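Putative succinylglutamate desuccinylase / aspartoacylase (Shewanella amazonensis, PDB 3FMC) probably acts as a zinc-dependent hydrolase of the succinylglutamate desuccinylase / aspartoacylase family, with a substrate that is not established. Local coordinates at residues F293-A298 with A350-G355; L317-R322 with E330-L335; V301-K306 with L345-A350. One frame throughout, in Å; residues are numbered along the deposited sequence.

Contact 1. Residues F293-A298 with A350-G355; sequences FHAPKA and ASVHQG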
ATOM      1  N   PHE C 293      -0.347  23.219  -9.251  1.00 12.12           N
ATOM      2  CA  PHE C 293       0.424  23.014 -10.452  1.00 13.37           C
ATOM      3  C   PHE C 293       0.711  21.500 -10.627  1.00 12.82           C
ATOM      4  O   PHE C 293       1.470  20.891  -9.840  1.00 15.02           O
ATOM      5  CB  PHE C 293       1.709  23.834 -10.439  1.00 12.76           C
ATOM      6  CG  PHE C 293       2.489  23.715 -11.722  1.00 13.83           C
ATOM      7  CD1 PHE C 293       2.163  24.503 -12.805  1.00 17.52           C
ATOM      8  CD2 PHE C 293       3.486  22.766 -11.873  1.00 15.71           C
ATOM      9  CE1 PHE C 293       2.862  24.370 -14.026  1.00 19.45           C
ATOM     10  CE2 PHE C 293       4.174  22.632 -13.084  1.00 16.35           C
ATOM     11  CZ  PHE C 293       3.859  23.429 -14.143  1.00 15.86           C
ATOM     12  N   HIS C 294       0.112  20.900 -11.671  1.00 15.09           N
ATOM     13  CA  HIS C 294       0.255  19.449 -11.972  1.00 12.50           C
ATOM     14  C   HIS C 294       1.293  19.163 -13.072  1.00 16.06           C
ATOM     15  O   HIS C 294       1.463  19.964 -13.997  1.00 16.88           O
ATOM     16  CB  HIS C 294      -1.118  18.859 -12.366  1.00 14.84           C
ATOM     17  CG  HIS C 294      -2.196  19.101 -11.345  1.00 12.69           C
ATOM     18  ND1 HIS C 294      -3.001  20.220 -11.365  1.00 15.06           N
ATOM     19  CD2 HIS C 294      -2.586  18.388 -10.265  1.00 11.07           C
ATOM     20  CE1 HIS C 294      -3.849  20.177 -10.357  1.00 16.12           C
ATOM     21  NE2 HIS C 294      -3.620  19.080  -9.668  1.00 13.64           N
ATOM     22  N   ALA C 295       1.969  18.015 -13.004  1.00 13.31           N
ATOM     23  CA  ALA C 295       2.968  17.672 -13.982  1.00 14.46           C
ATOM     24  C   ALA C 295       2.308  17.595 -15.388  1.00 15.74           C
ATOM     25  O   ALA C 295       1.338  16.857 -15.571  1.00 15.07           O
ATOM     26  CB  ALA C 295       3.635  16.331 -13.624  1.00 12.16           C
ATOM     27  N   PRO C 296       2.801  18.373 -16.355  1.00 16.84           N
ATOM     28  CA  PRO C 296       2.277  18.305 -17.722  1.00 18.48           C
ATOM     29  C   PRO C 296       2.732  17.087 -18.500  1.00 17.93           C
ATOM     30  O   PRO C 296       2.145  16.759 -19.525  1.00 18.27           O
ATOM     31  CB  PRO C 296       2.849  19.578 -18.372  1.00 20.96           C
ATOM     32  CG  PRO C 296       4.118  19.867 -17.602  1.00 21.33           C
ATOM     33  CD  PRO C 296       3.856  19.415 -16.220  1.00 20.16           C
ATOM     34  N   LYS C 297       3.793  16.444 -18.014  1.00 15.48           N
ATOM     35  CA  LYS C 297       4.432  15.343 -18.615  1.00 17.57           C
ATOM     36  C   LYS C 297       4.992  14.541 -17.420  1.00 17.38           C
ATOM     37  O   LYS C 297       5.322  15.127 -16.403  1.00 16.54           O
ATOM     38  CB  LYS C 297       5.571  15.968 -19.449  1.00 18.77           C
ATOM     39  CG  LYS C 297       6.326  15.099 -20.372  1.00 33.98           C
ATOM     40  CD  LYS C 297       7.488  15.904 -21.024  1.00 32.89           C
ATOM     41  CE  LYS C 297       8.487  15.051 -21.837  1.00 32.38           C
ATOM     42  NZ  LYS C 297       7.897  14.587 -23.124  1.00 38.10           N
ATOM     43  N   ALA C 298       5.148  13.228 -17.542  1.00 17.58           N
ATOM     44  CA  ALA C 298       5.783  12.421 -16.484  1.00 15.50           C
ATOM     45  C   ALA C 298       7.299  12.605 -16.465  1.00 15.71           C
ATOM     46  O   ALA C 298       7.890  13.146 -17.408  1.00 12.17           O
ATOM     47  CB  ALA C 298       5.456  10.935 -16.667  1.00 13.47           C
ATOM     48  N   ALA C 350      10.536  12.351  -6.150  1.00 12.78           N
ATOM     49  CA  ALA C 350      11.185  12.881  -7.348  1.00 12.51           C
ATOM     50  C   ALA C 350      10.638  12.272  -8.640  1.00 16.43           C
ATOM     51  O   ALA C 350      11.103  12.608  -9.736  1.00 19.10           O
ATOM     52  CB  ALA C 350      12.705  12.656  -7.260  1.00 13.04           C
ATOM     53  N   SER C 351       9.699  11.341  -8.542  1.00 13.39           N
ATOM     54  CA  SER C 351       9.193  10.690  -9.748  1.00 14.30           C
ATOM     55  C   SER C 351       7.694  10.895  -9.835  1.00 14.38           C
ATOM     56  O   SER C 351       6.933  10.613  -8.901  1.00 13.95           O
ATOM     57  CB  SER C 351       9.598   9.225  -9.770  1.00 15.09           C
ATOM     58  OG  SER C 351       9.177   8.587  -8.614  1.00 18.00           O
ATOM     59  N   VAL C 352       7.288  11.474 -10.954  1.00 15.04           N
ATOM     60  CA  VAL C 352       5.921  11.832 -11.187  1.00 14.87           C
ATOM     61  C   VAL C 352       5.360  11.249 -12.491  1.00 13.72           C
ATOM     62  O   VAL C 352       6.081  11.027 -13.458  1.00 11.99           O
ATOM     63  CB  VAL C 352       5.726  13.392 -11.201  1.00 14.93           C
ATOM     64  CG1 VAL C 352       6.171  13.987  -9.863  1.00 14.04           C
ATOM     65  CG2 VAL C 352       6.452  14.121 -12.395  1.00  9.91           C
ATOM     66  N   HIS C 353       4.066  11.019 -12.464  1.00 15.11           N
ATOM     67  CA  HIS C 353       3.296  10.649 -13.636  1.00 14.80           C
ATOM     68  C   HIS C 353       2.699  11.952 -14.173  1.00 16.81           C
ATOM     69  O   HIS C 353       2.639  12.989 -13.473  1.00 15.61           O
ATOM     70  CB  HIS C 353       2.163   9.663 -13.241  1.00 15.22           C
ATOM     71  CG  HIS C 353       2.640   8.425 -12.517  1.00 15.04           C
ATOM     72  ND1 HIS C 353       3.732   7.677 -12.929  1.00 12.66           N
ATOM     73  CD2 HIS C 353       2.124   7.771 -11.447  1.00 17.69           C
ATOM     74  CE1 HIS C 353       3.897   6.655 -12.104  1.00 18.26           C
ATOM     75  NE2 HIS C 353       2.926   6.682 -11.206  1.00 19.57           N
ATOM     76  N   GLN C 354       2.235  11.942 -15.421  1.00 14.68           N
ATOM     77  CA  GLN C 354       1.504  13.108 -15.886  1.00 16.20           C
ATOM     78  C   GLN C 354       0.312  13.321 -14.920  1.00 14.36           C
ATOM     79  O   GLN C 354      -0.385  12.378 -14.526  1.00 14.28           O
ATOM     80  CB  GLN C 354       0.989  12.899 -17.300  1.00 16.22           C
ATOM     81  CG  GLN C 354       0.346  14.138 -17.866  1.00 15.92           C
ATOM     82  CD  GLN C 354      -0.243  13.920 -19.222  1.00 18.49           C
ATOM     83  OE1 GLN C 354      -0.840  12.895 -19.495  1.00 20.75           O
ATOM     84  NE2 GLN C 354      -0.102  14.908 -20.074  1.00 25.31           N
ATOM     85  N   GLY C 355       0.125  14.559 -14.495  1.00 12.87           N
ATOM     86  CA  GLY C 355      -0.950  14.913 -13.599  1.00 13.63           C
ATOM     87  C   GLY C 355      -0.630  14.882 -12.115  1.00 12.71           C
ATOM     88  O   GLY C 355      -1.403  15.384 -11.340  1.00 15.16           O
TER

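Contact 2. Residues L317-R322 with E330-L335; sequences LVNLLR and EELTVL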
ATOM      1  N   LEU C 317      10.683  26.290 -12.297  1.00 22.65           N
ATOM      2  CA  LEU C 317      10.063  25.631 -11.182  1.00 19.91           C
ATOM      3  C   LEU C 317      10.764  24.284 -10.916  1.00 19.64           C
ATOM      4  O   LEU C 317      11.099  23.981  -9.767  1.00 16.86           O
ATOM      5  CB  LEU C 317       8.590  25.456 -11.481  1.00 21.10           C
ATOM      6  CG  LEU C 317       7.678  25.096 -10.358  1.00 25.63           C
ATOM      7  CD1 LEU C 317       7.692  26.211  -9.306  1.00 18.76           C
ATOM      8  CD2 LEU C 317       6.264  24.838 -10.943  1.00 21.62           C
ATOM      9  N   VAL C 318      10.959  23.478 -11.970  1.00 17.39           N
ATOM     10  CA  VAL C 318      11.661  22.207 -11.870  1.00 17.51           C
ATOM     11  C   VAL C 318      12.392  21.887 -13.178  1.00 17.14           C
ATOM     12  O   VAL C 318      12.050  22.402 -14.251  1.00 18.95           O
ATOM     13  CB  VAL C 318      10.722  20.944 -11.589  1.00 19.38           C
ATOM     14  CG1 VAL C 318       9.679  21.186 -10.466  1.00 15.72           C
ATOM     15  CG2 VAL C 318      10.016  20.430 -12.866  1.00 13.15           C
ATOM     16  N   ASN C 319      13.396  21.040 -13.053  1.00 18.46           N
ATOM     17  CA  ASN C 319      13.981  20.375 -14.201  1.00 15.66           C
ATOM     18  C   ASN C 319      13.274  19.023 -14.268  1.00 17.40           C
ATOM     19  O   ASN C 319      13.101  18.363 -13.249  1.00 17.79           O
ATOM     20  CB  ASN C 319      15.448  20.183 -14.065  1.00 17.96           C
ATOM     21  CG  ASN C 319      16.204  21.470 -14.287  1.00 19.62           C
ATOM     22  OD1 ASN C 319      15.822  22.267 -15.138  1.00 23.39           O
ATOM     23  ND2 ASN C 319      17.225  21.702 -13.495  1.00 17.90           N
ATOM     24  N   LEU C 320      12.866  18.656 -15.469  1.00 16.99           N
ATOM     25  CA  LEU C 320      12.188  17.393 -15.755  1.00 18.38           C
ATOM     26  C   LEU C 320      13.165  16.558 -16.617  1.00 17.78           C
ATOM     27  O   LEU C 320      13.454  16.894 -17.761  1.00 16.74           O
ATOM     28  CB  LEU C 320      10.851  17.641 -16.440  1.00 17.03           C
ATOM     29  CG  LEU C 320       9.966  16.408 -16.648  1.00 17.26           C
ATOM     30  CD1 LEU C 320       9.476  15.882 -15.296  1.00 18.36           C
ATOM     31  CD2 LEU C 320       8.811  16.694 -17.612  1.00 20.85           C
ATOM     32  N   LEU C 321      13.641  15.459 -16.029  1.00 14.81           N
ATOM     33  CA  LEU C 321      14.654  14.582 -16.592  1.00 15.80           C
ATOM     34  C   LEU C 321      14.021  13.293 -17.106  1.00 16.08           C
ATOM     35  O   LEU C 321      13.282  12.610 -16.390  1.00 15.39           O
ATOM     36  CB  LEU C 321      15.702  14.265 -15.529  1.00 13.22           C
ATOM     37  CG  LEU C 321      16.859  13.341 -15.907  1.00 13.81           C
ATOM     38  CD1 LEU C 321      17.791  14.026 -16.968  1.00 13.07           C
ATOM     39  CD2 LEU C 321      17.623  12.880 -14.631  1.00 16.80           C
ATOM     40  N   ARG C 322      14.340  12.971 -18.353  1.00 14.37           N
ATOM     41  CA  ARG C 322      13.761  11.817 -19.059  1.00 14.70           C
ATOM     42  C   ARG C 322      14.844  10.990 -19.746  1.00 14.11           C
ATOM     43  O   ARG C 322      15.189  11.215 -20.929  1.00 15.25           O
ATOM     44  CB  ARG C 322      12.732  12.331 -20.096  1.00 15.21           C
ATOM     45  CG  ARG C 322      11.435  12.958 -19.540  1.00 17.57           C
ATOM     46  CD  ARG C 322      10.543  11.951 -18.848  1.00 16.67           C
ATOM     47  NE  ARG C 322      10.053  10.983 -19.831  1.00 16.06           N
ATOM     48  CZ  ARG C 322       8.865  11.015 -20.407  1.00 13.58           C
ATOM     49  NH1 ARG C 322       7.959  11.898 -20.046  1.00 16.03           N
ATOM     50  NH2 ARG C 322       8.586  10.122 -21.359  1.00 17.87           N
ATOM     51  N   GLU C 330      13.778  16.486 -25.450  1.00 24.16           N
ATOM     52  CA  GLU C 330      12.944  16.203 -24.287  1.00 22.21           C
ATOM     53  C   GLU C 330      13.688  15.494 -23.173  1.00 17.86           C
ATOM     54  O   GLU C 330      13.101  15.208 -22.130  1.00 18.77           O
ATOM     55  CB  GLU C 330      11.758  15.354 -24.746  1.00 24.44           C
ATOM     56  CG  GLU C 330      10.778  16.132 -25.609  1.00 32.77           C
ATOM     57  CD  GLU C 330      10.230  17.386 -24.894  1.00 52.91           C
ATOM     58  OE1 GLU C 330       9.533  17.279 -23.843  1.00 58.21           O
ATOM     59  OE2 GLU C 330      10.505  18.500 -25.404  1.00 69.23           O
ATOM     60  N   GLU C 331      14.965  15.197 -23.377  1.00 18.50           N
ATOM     61  CA  GLU C 331      15.783  14.496 -22.342  1.00 19.27           C
ATOM     62  C   GLU C 331      15.834  15.273 -21.012  1.00 18.65           C
ATOM     63  O   GLU C 331      15.936  14.681 -19.905  1.00 17.08           O
ATOM     64  CB  GLU C 331      17.200  14.213 -22.879  1.00 20.53           C
ATOM     65  CG  GLU C 331      18.044  15.447 -23.070  1.00 20.84           C
ATOM     66  CD  GLU C 331      19.331  15.213 -23.836  1.00 24.11           C
ATOM     67  OE1 GLU C 331      19.637  14.080 -24.290  1.00 20.95           O
ATOM     68  OE2 GLU C 331      20.041  16.210 -23.993  1.00 26.96           O
ATOM     69  N   LEU C 332      15.811  16.603 -21.107  1.00 17.68           N
ATOM     70  CA  LEU C 332      15.846  17.461 -19.905  1.00 16.52           C
ATOM     71  C   LEU C 332      15.196  18.759 -20.280  1.00 20.19           C
ATOM     72  O   LEU C 332      15.700  19.448 -21.154  1.00 17.92           O
ATOM     73  CB  LEU C 332      17.281  17.710 -19.438  1.00 16.67           C
ATOM     74  CG  LEU C 332      17.514  18.595 -18.201  1.00 17.04           C
ATOM     75  CD1 LEU C 332      16.971  17.938 -16.950  1.00 16.56           C
ATOM     76  CD2 LEU C 332      18.996  18.870 -17.999  1.00 17.79           C
ATOM     77  N   THR C 333      14.072  19.074 -19.644  1.00 18.05           N
ATOM     78  CA  THR C 333      13.330  20.312 -19.916  1.00 19.70           C
ATOM     79  C   THR C 333      13.055  21.071 -18.622  1.00 18.69           C
ATOM     80  O   THR C 333      13.162  20.515 -17.528  1.00 19.98           O
ATOM     81  CB  THR C 333      12.040  20.005 -20.703  1.00 23.25           C
ATOM     82  OG1 THR C 333      11.213  19.101 -19.978  1.00 21.34           O
ATOM     83  CG2 THR C 333      12.401  19.300 -22.042  1.00 25.41           C
ATOM     84  N   VAL C 334      12.702  22.338 -18.750  1.00 20.64           N
ATOM     85  CA  VAL C 334      12.407  23.188 -17.581  1.00 21.05           C
ATOM     86  C   VAL C 334      10.927  23.465 -17.603  1.00 21.40           C
ATOM     87  O   VAL C 334      10.381  23.826 -18.633  1.00 23.81           O
ATOM     88  CB  VAL C 334      13.157  24.530 -17.631  1.00 23.02           C
ATOM     89  CG1 VAL C 334      12.814  25.376 -16.444  1.00 23.96           C
ATOM     90  CG2 VAL C 334      14.634  24.273 -17.674  1.00 24.56           C
ATOM     91  N   LEU C 335      10.253  23.212 -16.482  1.00 19.91           N
ATOM     92  CA  LEU C 335       8.853  23.557 -16.353  1.00 18.51           C
ATOM     93  C   LEU C 335       8.838  24.864 -15.553  1.00 20.18           C
ATOM     94  O   LEU C 335       9.611  25.038 -14.599  1.00 20.62           O
ATOM     95  CB  LEU C 335       8.066  22.489 -15.614  1.00 17.32           C
ATOM     96  CG  LEU C 335       8.193  21.051 -16.110  1.00 18.82           C
ATOM     97  CD1 LEU C 335       7.238  20.181 -15.337  1.00 20.45           C
ATOM     98  CD2 LEU C 335       7.930  20.968 -17.608  1.00 20.32           C
TER
HETATM   99  O   HOH W   1      11.873  16.455 -20.107  1.00 21.38           O
HETATM  100  O   HOH W   2      17.748  12.254 -20.437  1.00 33.49           O

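Contact 3. Residues V301-K306 with L345-A350; sequences VEYLGK and LHFASA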
ATOM      1  N   VAL C 301      12.099  14.526 -11.346  1.00 15.18           N
ATOM      2  CA  VAL C 301      12.108  15.936 -11.029  1.00 14.37           C
ATOM      3  C   VAL C 301      13.162  16.407 -10.060  1.00 11.70           C
ATOM      4  O   VAL C 301      13.364  15.816  -8.986  1.00 14.42           O
ATOM      5  CB  VAL C 301      10.700  16.267 -10.395  1.00 15.58           C
ATOM      6  CG1 VAL C 301      10.571  17.741 -10.064  1.00 20.68           C
ATOM      7  CG2 VAL C 301       9.550  15.816 -11.348  1.00 18.58           C
ATOM      8  N   GLU C 302      13.826  17.483 -10.466  1.00 12.80           N
ATOM      9  CA  GLU C 302      14.738  18.228  -9.604  1.00 14.18           C
ATOM     10  C   GLU C 302      13.969  19.507  -9.267  1.00 16.56           C
ATOM     11  O   GLU C 302      13.643  20.288 -10.155  1.00 16.62           O
ATOM     12  CB  GLU C 302      16.048  18.530 -10.329  1.00 16.77           C
ATOM     13  CG  GLU C 302      17.031  19.307  -9.506  1.00 19.34           C
ATOM     14  CD  GLU C 302      18.348  19.544 -10.254  1.00 19.92           C
ATOM     15  OE1 GLU C 302      18.315  19.963 -11.443  1.00 22.19           O
ATOM     16  OE2 GLU C 302      19.376  19.324  -9.623  1.00 24.06           O
ATOM     17  N   TYR C 303      13.649  19.724  -8.000  1.00 15.95           N
ATOM     18  CA  TYR C 303      12.803  20.864  -7.594  1.00 14.96           C
ATOM     19  C   TYR C 303      13.690  22.104  -7.543  1.00 16.76           C
ATOM     20  O   TYR C 303      14.685  22.110  -6.831  1.00 16.73           O
ATOM     21  CB  TYR C 303      12.129  20.603  -6.203  1.00 12.54           C
ATOM     22  CG  TYR C 303      11.119  19.495  -6.335  1.00 12.82           C
ATOM     23  CD1 TYR C 303       9.835  19.761  -6.792  1.00 12.99           C
ATOM     24  CD2 TYR C 303      11.468  18.179  -6.107  1.00 13.58           C
ATOM     25  CE1 TYR C 303       8.905  18.743  -6.978  1.00 14.86           C
ATOM     26  CE2 TYR C 303      10.543  17.134  -6.296  1.00 13.19           C
ATOM     27  CZ  TYR C 303       9.269  17.434  -6.734  1.00 12.73           C
ATOM     28  OH  TYR C 303       8.368  16.417  -6.983  1.00 12.82           O
ATOM     29  N   LEU C 304      13.321  23.134  -8.292  1.00 16.59           N
ATOM     30  CA  LEU C 304      14.098  24.404  -8.292  1.00 13.93           C
ATOM     31  C   LEU C 304      13.425  25.502  -7.489  1.00 17.62           C
ATOM     32  O   LEU C 304      14.099  26.289  -6.834  1.00 21.63           O
ATOM     33  CB  LEU C 304      14.326  24.862  -9.726  1.00 14.32           C
ATOM     34  CG  LEU C 304      14.994  23.858 -10.667  1.00 15.29           C
ATOM     35  CD1 LEU C 304      14.995  24.346 -12.120  1.00 21.10           C
ATOM     36  CD2 LEU C 304      16.377  23.474 -10.196  1.00 19.60           C
ATOM     37  N   GLY C 305      12.111  25.575  -7.529  1.00 16.32           N
ATOM     38  CA  GLY C 305      11.345  26.604  -6.793  1.00 18.96           C
ATOM     39  C   GLY C 305      11.403  26.248  -5.330  1.00 19.41           C
ATOM     40  O   GLY C 305      10.938  25.180  -4.935  1.00 17.80           O
ATOM     41  N   LYS C 306      11.988  27.129  -4.509  1.00 18.78           N
ATOM     42  CA  LYS C 306      12.134  26.838  -3.076  1.00 18.85           C
ATOM     43  C   LYS C 306      10.871  27.286  -2.340  1.00 16.31           C
ATOM     44  O   LYS C 306      10.327  28.351  -2.580  1.00 20.20           O
ATOM     45  CB  LYS C 306      13.373  27.521  -2.488  1.00 18.12           C
ATOM     46  CG  LYS C 306      14.653  27.070  -3.216  1.00 25.24           C
ATOM     47  CD  LYS C 306      15.032  25.630  -2.887  1.00 33.90           C
ATOM     48  CE  LYS C 306      16.200  25.154  -3.690  1.00 38.02           C
ATOM     49  NZ  LYS C 306      16.758  23.906  -3.101  1.00 33.98           N
ATOM     50  N   LEU C 345       4.446  24.567  -1.183  1.00 12.30           N
ATOM     51  CA  LEU C 345       4.804  23.171  -0.953  1.00 12.38           C
ATOM     52  C   LEU C 345       4.956  22.481  -2.303  1.00 12.98           C
ATOM     53  O   LEU C 345       4.403  22.939  -3.318  1.00 14.02           O
ATOM     54  CB  LEU C 345       3.708  22.489  -0.090  1.00 10.67           C
ATOM     55  CG  LEU C 345       2.261  22.471  -0.612  1.00 11.32           C
ATOM     56  CD1 LEU C 345       2.048  21.267  -1.588  1.00 14.65           C
ATOM     57  CD2 LEU C 345       1.166  22.417   0.441  1.00 14.33           C
ATOM     58  N   HIS C 346       5.693  21.383  -2.284  1.00 11.97           N
ATOM     59  CA  HIS C 346       5.862  20.547  -3.449  1.00 11.79           C
ATOM     60  C   HIS C 346       5.827  19.066  -3.063  1.00 14.37           C
ATOM     61  O   HIS C 346       6.005  18.668  -1.901  1.00 13.65           O
ATOM     62  CB  HIS C 346       7.119  20.934  -4.278  1.00 10.88           C
ATOM     63  CG  HIS C 346       8.446  20.568  -3.667  1.00 11.19           C
ATOM     64  ND1 HIS C 346       8.854  19.259  -3.459  1.00 12.43           N
ATOM     65  CD2 HIS C 346       9.499  21.348  -3.312  1.00 16.58           C
ATOM     66  CE1 HIS C 346      10.082  19.259  -2.972  1.00 15.88           C
ATOM     67  NE2 HIS C 346      10.512  20.509  -2.902  1.00 13.62           N
ATOM     68  N   PHE C 347       5.682  18.255  -4.103  1.00 14.83           N
ATOM     69  CA  PHE C 347       5.561  16.811  -3.986  1.00 10.64           C
ATOM     70  C   PHE C 347       6.786  16.261  -3.312  1.00 12.27           C
ATOM     71  O   PHE C 347       7.926  16.686  -3.592  1.00 14.13           O
ATOM     72  CB  PHE C 347       5.345  16.236  -5.387  1.00 13.76           C
ATOM     73  CG  PHE C 347       4.936  14.784  -5.415  1.00 11.99           C
ATOM     74  CD1 PHE C 347       3.759  14.368  -4.830  1.00 16.56           C
ATOM     75  CD2 PHE C 347       5.675  13.877  -6.176  1.00 15.40           C
ATOM     76  CE1 PHE C 347       3.351  13.038  -4.942  1.00 14.53           C
ATOM     77  CE2 PHE C 347       5.281  12.559  -6.278  1.00 15.41           C
ATOM     78  CZ  PHE C 347       4.126  12.147  -5.650  1.00 10.64           C
ATOM     79  N   ALA C 348       6.573  15.249  -2.464  1.00 14.99           N
ATOM     80  CA  ALA C 348       7.644  14.663  -1.644  1.00 13.01           C
ATOM     81  C   ALA C 348       8.517  13.626  -2.308  1.00 16.89           C
ATOM     82  O   ALA C 348       9.470  13.138  -1.695  1.00 14.19           O
ATOM     83  CB  ALA C 348       7.023  14.079  -0.357  1.00 15.06           C
ATOM     84  N   SER C 349       8.201  13.269  -3.554  1.00 11.56           N
ATOM     85  CA  SER C 349       8.926  12.264  -4.301  1.00 11.73           C
ATOM     86  C   SER C 349       9.463  12.919  -5.603  1.00 11.30           C
ATOM     87  O   SER C 349       8.951  13.950  -6.049  1.00 13.23           O
ATOM     88  CB  SER C 349       7.983  11.099  -4.633  1.00 12.71           C
ATOM     89  OG  SER C 349       8.490  10.339  -5.697  1.00 16.79           O
ATOM     90  N   ALA C 350      10.536  12.351  -6.150  1.00 12.78           N
ATOM     91  CA  ALA C 350      11.185  12.881  -7.348  1.00 12.51           C
ATOM     92  C   ALA C 350      10.638  12.272  -8.640  1.00 16.43           C
ATOM     93  O   ALA C 350      11.103  12.608  -9.736  1.00 19.10           O
ATOM     94  CB  ALA C 350      12.705  12.656  -7.260  1.00 13.04           C
TER

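Contact 1. Residues F293-A298 with A350-G355
Gly355 N donates to Ala295 O at 2.8 Å, while the CA atoms of Ala298 and His353 approach to 4.2 Å. Phi of Gly355 is positive (92°), and a CB there would be driven into the carbonyl oxygen of Gln354. The other bond comes from a side chain. With CG anti to the backbone N (chi1 -174°) and the chain extended beyond it, Gln354 reaches along the turn, and its NE2 binds Pro296 O at 3.0 Å from well above the carbonyl plane. Both segments step here between two sheets of a beta-rich lobe: 293-298 leads from strand 290-294 to 299-303, and 350-355 from 351-352 to 357-363, and the two connections touch here. Ala295 CB touches both Val352 CG2, at 3.8 Å, and the carbonyl oxygen of His353. Ala298 CB sits 3.3 Å from Val352 O. Putting an alanine at Gln354 would probably leave Pro296 O without its amide donor and uncover the turn where CG now lies. At the edge of the His294 ring, CD2 meets Gly355 O, while its ND1 bonds Trp146 O of the second subunit.

Contact 2. Residues L317-R322 with E330-L335
Leu320 O is gripped from two directions: Thr333 N donates to it at 2.9 Å, and a water donates to it as well. The same water gives its other proton to Glu330 O at 2.7 Å and accepts from Thr333 OG1, also at 2.7 Å, so one solvent molecule joins both segments near the turn end of the pairing. Thr333 can serve it because chi1 of 58° sets OG1 between its own backbone N and carbonyl carbon, on the side of the sheet shared with Leu320. In return, Leu320 N bonds Thr333 O at 2.8 Å, nearly straight at 173°, completing a hydrogen-bonded antiparallel pair. These are the arms of a beta hairpin, strands 316-321 and 332-336; the segments 317-321 and 332-335 run antiparallel, their directions 157° apart. Its far end carries a classic beta bulge: Leu335 O receives Leu317 N at 2.8 Å and, weakly, Val318 N at 3.3 Å, two residues facing one. Toward the turn Glu331 O takes Arg322 N and a second water.

On the face of Val318, Leu320, Thr333 and Leu335, Val318 CG2 packs against Leu335 CD1 at 3.7 Å, the two side chains crossing obliquely. The opposite face brings Asn319 and Val334 side by side, OD1 against CG2, and next to them the CD1 methyls of Leu321 and Leu332 meet. The amide nitrogen of Asn319 bonds Glu302 on the adjoining strand. Arg322 bends away from the hairpin at chi2 and chi3, and its NH2 forms salt bridges with Asp324 and with Glu13 of the second subunit. Glu331 accepts from Gly327 N through OE1 and bridges Lys58 of the third subunit through OE2.

Contact 3. Residues V301-K306 with L345-A350
The Tyr303 ring lies between the His346 ring on one face and Val301 CG1, from its own strand, on the other. The two rings form an offset stack, with centroids 3.8 Å apart and planes only 4° from parallel; His346 ND1 stands over the centre of the tyrosine, and Tyr303 CG over the centre of the imidazole. The offset also brings Tyr303 CB over the imidazole as a CH-pi contact, 4.0 Å from its centroid. At the tyrosine edge, OH donates to Ser349 O at 2.7 Å, nearly along the C=O axis, while in the plane of the Phe347 ring the same OH lies at that ring's edge. Phe347 CB approaches it to 3.4 Å.

What fixes the imidazole is a bond within its own segment. ND1 donates to Phe347 O at 2.7 Å, and the acceptor lies in the ring plane, though ND1 stands above the carbonyl plane. The ring reaches this place with CG between the backbone N and the carbonyl carbon (chi1 73°), which brings the ring over the tyrosine. Two side-chain donors thus meet two backbone carbonyls, those of Ser349 and Phe347.

The backbones diverge across it: CA atoms of Val301 and Ala350 are 4.9 Å apart, those of Tyr303 and His346 8.1 Å, and the rings occupy the widening gap. At the narrow end Val301 N bonds Ala350 O at 2.7 Å. Ser349 OG bonds Glu247 of the third subunit. Tyr359 meets the His346 ring at about 60°. Strand 299-303 runs between 316-321 and 351-352, whereas 341-346 pairs with 176-184 and 357-363, so the stack joins two sheets.

The three contacts form one compact cluster, with centres 11 to 12 Å apart. Contacts 1 and 3 share Ala350, and Val352 CG2 packs on Val301 CG2 at 3.7 Å. Contact 2 is tied to contact 3 by strand pairing, Leu304 N lying 2.8 Å from Leu317 O, and by Val318 CB packing on Val301 CG1 at 3.6 Å. Arg322 NH1 reaches Ala298 O at 2.9 Å, joining contact 2 to contact 1. The centres of contacts 1, 2 and 3 lie about 26, 33 and 22 Å from that of the chain, and none includes His43, Glu46 or His172, which face one vacant point and probably form the zinc site. All three touch the third subunit.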